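Local coordinates for protein Isomerase/lactonizing enzyme (Agrobacterium fabrum str. C58, PDB 2NQL) that belongs to the mandelate racemase / muconate lactonizing enzyme family of the enolase superfamily and binds a sodium ion, at residues Ser99-Tyr102 / Asp103-Asp107; Phe118-Asp121 / Ala122-Ala125. All coordinates share one frame; numbering follows the deposited sequence.

Contact 1: residues Ser99-Tyr102 / Asp103-Asp107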
loop_
_atom_site.group_PDB
_atom_site.type_symbol
_atom_site.label_atom_id
_atom_site.label_comp_id
_atom_site.label_asym_id
_atom_site.label_seq_id
_atom_site.Cartn_x
_atom_site.Cartn_y
_atom_site.Cartn_z
ATOM N N SER A 99 1.919 18.915 -9.394
ATOM C CA SER A 99 0.801 18.065 -8.976
ATOM C C SER A 99 0.242 17.235 -10.134
ATOM O O SER A 99 -0.199 16.100 -9.935
ATOM C CB SER A 99 -0.284 18.859 -8.282
ATOM O OG SER A 99 0.211 19.354 -7.044
ATOM N N ALA A 100 0.314 17.794 -11.339
ATOM C CA ALA A 100 -0.021 17.049 -12.554
ATOM C C ALA A 100 0.908 15.840 -12.759
ATOM O O ALA A 100 0.445 14.752 -13.117
ATOM C CB ALA A 100 0.012 17.978 -13.788
ATOM N N VAL A 101 2.207 16.021 -12.518
ATOM C CA VAL A 101 3.156 14.909 -12.620
ATOM C C VAL A 101 2.855 13.829 -11.565
ATOM O O VAL A 101 2.780 12.633 -11.913
ATOM C CB VAL A 101 4.634 15.360 -12.559
ATOM C CG1 VAL A 101 5.606 14.140 -12.564
ATOM C CG2 VAL A 101 4.973 16.301 -13.737
ATOM N N TYR A 102 2.667 14.255 -10.308
ATOM C CA TYR A 102 2.226 13.358 -9.236
ATOM C C TYR A 102 0.995 12.526 -9.635
ATOM O O TYR A 102 0.976 11.292 -9.478
ATOM C CB TYR A 102 1.943 14.110 -7.910
ATOM C CG TYR A 102 1.306 13.171 -6.921
ATOM C CD1 TYR A 102 2.089 12.277 -6.163
ATOM C CD2 TYR A 102 -0.085 13.093 -6.808
ATOM C CE1 TYR A 102 1.479 11.364 -5.275
ATOM C CE2 TYR A 102 -0.705 12.181 -5.946
ATOM C CZ TYR A 102 0.071 11.316 -5.186
ATOM O OH TYR A 102 -0.575 10.436 -4.346
ATOM N N ASP A 103 -0.038 13.205 -10.132
ATOM C CA ASP A 103 -1.299 12.541 -10.463
ATOM C C ASP A 103 -1.096 11.524 -11.579
ATOM O O ASP A 103 -1.667 10.431 -11.513
ATOM C CB ASP A 103 -2.371 13.563 -10.872
ATOM C CG ASP A 103 -2.987 14.285 -9.681
ATOM O OD1 ASP A 103 -2.907 13.775 -8.541
ATOM O OD2 ASP A 103 -3.581 15.381 -9.890
ATOM N N ASP A 104 -0.272 11.862 -12.575
ATOM C CA ASP A 104 0.075 10.887 -13.626
ATOM C C ASP A 104 0.790 9.645 -13.100
ATOM O O ASP A 104 0.465 8.525 -13.501
ATOM C CB ASP A 104 0.909 11.536 -14.727
ATOM C CG ASP A 104 0.078 12.463 -15.625
ATOM O OD1 ASP A 104 -1.168 12.476 -15.491
ATOM O OD2 ASP A 104 0.689 13.188 -16.423
ATOM N N LEU A 105 1.756 9.848 -12.201
ATOM C CA LEU A 105 2.504 8.721 -11.627
ATOM C C LEU A 105 1.610 7.864 -10.771
ATOM O O LEU A 105 1.681 6.626 -10.846
ATOM C CB LEU A 105 3.727 9.220 -10.809
ATOM C CG LEU A 105 4.775 10.046 -11.554
ATOM C CD1 LEU A 105 5.913 10.483 -10.593
ATOM C CD2 LEU A 105 5.332 9.308 -12.754
ATOM N N TYR A 106 0.777 8.504 -9.949
ATOM C CA TYR A 106 -0.195 7.787 -9.133
ATOM C C TYR A 106 -1.107 6.914 -9.987
ATOM O O TYR A 106 -1.330 5.721 -9.692
ATOM C CB TYR A 106 -1.014 8.761 -8.282
ATOM C CG TYR A 106 -1.968 8.089 -7.335
ATOM C CD1 TYR A 106 -1.531 7.578 -6.111
ATOM C CD2 TYR A 106 -3.333 7.989 -7.642
ATOM C CE1 TYR A 106 -2.440 6.968 -5.227
ATOM C CE2 TYR A 106 -4.223 7.366 -6.787
ATOM C CZ TYR A 106 -3.793 6.874 -5.583
ATOM O OH TYR A 106 -4.712 6.291 -4.754
ATOM N N ASP A 107 -1.632 7.518 -11.049
ATOM C CA ASP A 107 -2.514 6.794 -11.987
ATOM C C ASP A 107 -1.923 5.541 -12.636
ATOM O O ASP A 107 -2.686 4.654 -13.027
ATOM C CB ASP A 107 -2.995 7.748 -13.084
ATOM C CG ASP A 107 -4.058 8.685 -12.604
ATOM O OD1 ASP A 107 -4.526 8.544 -11.454
ATOM O OD2 ASP A 107 -4.430 9.582 -13.385
HETATM O O HOH W 1 -1.941 14.877 -14.476
#
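Tyr102 and Tyr106 sit one turn apart on helix 98-109, part of the helical portion of the enolase-type N-terminal domain, and point the same way from it. Both have CG anti to the backbone N (chi1 172° in Tyr102), which sends the rings off side by side. CB of Tyr102 sits beside the peptide N of Asp103, as chain connectivity requires. Farther out, CD2 of Tyr102 meets OD1 of Asp103 at 3.4 Å; the ring and the carboxylate are turned 62° to each other, and this oxygen also forms a salt bridge with Arg300. CE2 and CZ then reach CB of Tyr106, which lies over one face of the Tyr102 ring. The two ring planes are 24° apart but slid so far that they barely overlap. At the tip, OH of Tyr102 comes to 3.5 Å from CD1 of Tyr106 and is hydrogen-bonded to Asn297, while the Tyr106 hydroxyl is hydrogen-bonded to Glu246 of the second subunit. At the base of the pair, in the backbone, Tyr106 N donates to Tyr102 O at 2.8 Å. On another side of the helix, Asp104 forms a salt bridge with Arg93 through OD2, and a water lies 2.7 Å from Ala100 O and also 2.7 Å from OD1 of Asp104.

Contact 2: residues Phe118-Asp121 / Ala122-Ala125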
loop_
_atom_site.group_PDB
_atom_site.type_symbol
_atom_site.label_atom_id
_atom_site.label_comp_id
_atom_site.label_asym_id
_atom_site.label_seq_id
_atom_site.Cartn_x
_atom_site.Cartn_y
_atom_site.Cartn_z
ATOM N N PHE A 118 4.735 1.703 -0.079
ATOM C CA PHE A 118 5.999 2.097 -0.700
ATOM C C PHE A 118 5.823 2.876 -1.990
ATOM O O PHE A 118 6.666 3.684 -2.331
ATOM C CB PHE A 118 6.877 0.871 -0.968
ATOM C CG PHE A 118 7.342 0.200 0.303
ATOM C CD1 PHE A 118 8.380 0.750 1.040
ATOM C CD2 PHE A 118 6.703 -0.968 0.762
ATOM C CE1 PHE A 118 8.811 0.140 2.240
ATOM C CE2 PHE A 118 7.124 -1.583 1.943
ATOM C CZ PHE A 118 8.175 -1.013 2.691
ATOM N N TYR A 119 4.753 2.599 -2.727
ATOM C CA TYR A 119 4.527 3.322 -3.974
ATOM C C TYR A 119 4.359 4.820 -3.712
ATOM O O TYR A 119 5.046 5.625 -4.341
ATOM C CB TYR A 119 3.296 2.799 -4.718
ATOM C CG TYR A 119 3.258 3.270 -6.160
ATOM C CD1 TYR A 119 4.169 2.793 -7.078
ATOM C CD2 TYR A 119 2.276 4.187 -6.603
ATOM C CE1 TYR A 119 4.135 3.200 -8.427
ATOM C CE2 TYR A 119 2.238 4.620 -7.951
ATOM C CZ TYR A 119 3.162 4.105 -8.850
ATOM O OH TYR A 119 3.177 4.472 -10.179
ATOM N N VAL A 120 3.499 5.168 -2.754
ATOM C CA VAL A 120 3.327 6.576 -2.410
ATOM C C VAL A 120 4.541 7.162 -1.691
ATOM O O VAL A 120 4.841 8.336 -1.878
ATOM C CB VAL A 120 1.934 6.935 -1.802
ATOM C CG1 VAL A 120 1.801 8.480 -1.513
ATOM C CG2 VAL A 120 0.819 6.539 -2.805
ATOM N N ASP A 121 5.287 6.342 -0.940
ATOM C CA ASP A 121 6.568 6.822 -0.373
ATOM C C ASP A 121 7.437 7.341 -1.528
ATOM O O ASP A 121 7.999 8.448 -1.464
ATOM C CB ASP A 121 7.351 5.689 0.316
ATOM C CG ASP A 121 6.891 5.392 1.733
ATOM O OD1 ASP A 121 6.005 6.072 2.284
ATOM O OD2 ASP A 121 7.433 4.389 2.275
ATOM N N ALA A 122 7.541 6.531 -2.583
ATOM C CA ALA A 122 8.358 6.884 -3.740
ATOM C C ALA A 122 7.869 8.162 -4.405
ATOM O O ALA A 122 8.680 9.039 -4.735
ATOM C CB ALA A 122 8.419 5.726 -4.757
ATOM N N LEU A 123 6.554 8.254 -4.596
ATOM C CA LEU A 123 5.944 9.433 -5.199
ATOM C C LEU A 123 6.190 10.668 -4.352
ATOM O O LEU A 123 6.401 11.743 -4.891
ATOM C CB LEU A 123 4.465 9.241 -5.438
ATOM C CG LEU A 123 4.004 8.078 -6.347
ATOM C CD1 LEU A 123 2.471 8.162 -6.584
ATOM C CD2 LEU A 123 4.788 8.045 -7.671
ATOM N N ALA A 124 6.183 10.490 -3.032
ATOM C CA ALA A 124 6.416 11.591 -2.093
ATOM C C ALA A 124 7.792 12.216 -2.323
ATOM O O ALA A 124 7.920 13.464 -2.429
ATOM C CB ALA A 124 6.264 11.080 -0.633
ATOM N N ALA A 125 8.821 11.374 -2.423
ATOM C CA ALA A 125 10.164 11.876 -2.675
ATOM C C ALA A 125 10.285 12.638 -4.006
ATOM O O ALA A 125 10.892 13.716 -4.070
ATOM C CB ALA A 125 11.203 10.766 -2.553
#
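The Tyr119 ring and the Leu123 side chain lean across one another at an oblique angle, one turn apart on helix 117-138, a long helix of the enolase-type N-terminal domain. The CD2-CE2 side of the ring makes the contact, and the methyl comes in obliquely: CE2 of Tyr119 lies 3.8 Å from CD1 of Leu123, and CD2 of Tyr119 is 4.0 Å from the same methyl. Leu123 reaches back toward the preceding turn because its CG is anti to the carbonyl carbon (chi1 -59°), which also sets CG 3.3 Å from Tyr119 O. That oxygen accepts the backbone N-H of Leu123 at 3.0 Å. Val120 reaches the same leucine methyl more loosely, through CG2. Asp121 leaves the helix pointing away from the following turn, and two partners hold its buried carboxylate: OD2 is hydrogen-bonded to the Tyr114 hydroxyl of the second subunit and OD1 to His292. Its backbone O accepts from Ala125 N at 3.2 Å and is also hydrogen-bonded to Thr69 OG1. The small side chains of Ala122 and Ala124 lie against carbonyl oxygens of the preceding turn. Phe118 stacks on Tyr114 of the second subunit, placing this end of the helix at the dimer interface. Leu86 of helix 75-90 packs on Tyr119, Ala122 and Leu123, helix 98-109 covers Tyr119 and Leu123 too, and strand 64-70 meets Asp121 and Ala125.

Overall arrangement
Contacts 1 and 2 lie on successive helices, 98-109 and 117-138, with their centres about 11 Å apart, and they touch directly. Leu123 is the main go-between: its CD1 lies 3.6 Å from CE1 of Tyr102, and its CD2 is 3.5 Å from CB of Leu105. A probable hydrogen bond, 2.7 Å from Tyr119 OH to Leu105 O, adds a polar tie beside this apolar packing. Both contacts also reach the second subunit, through Tyr106 in contact 1 and through Phe118 and Asp121 in contact 2. The sodium ion is bound by Glu240 and Glu266, outside both contacts, in the barrel-type C-terminal domain.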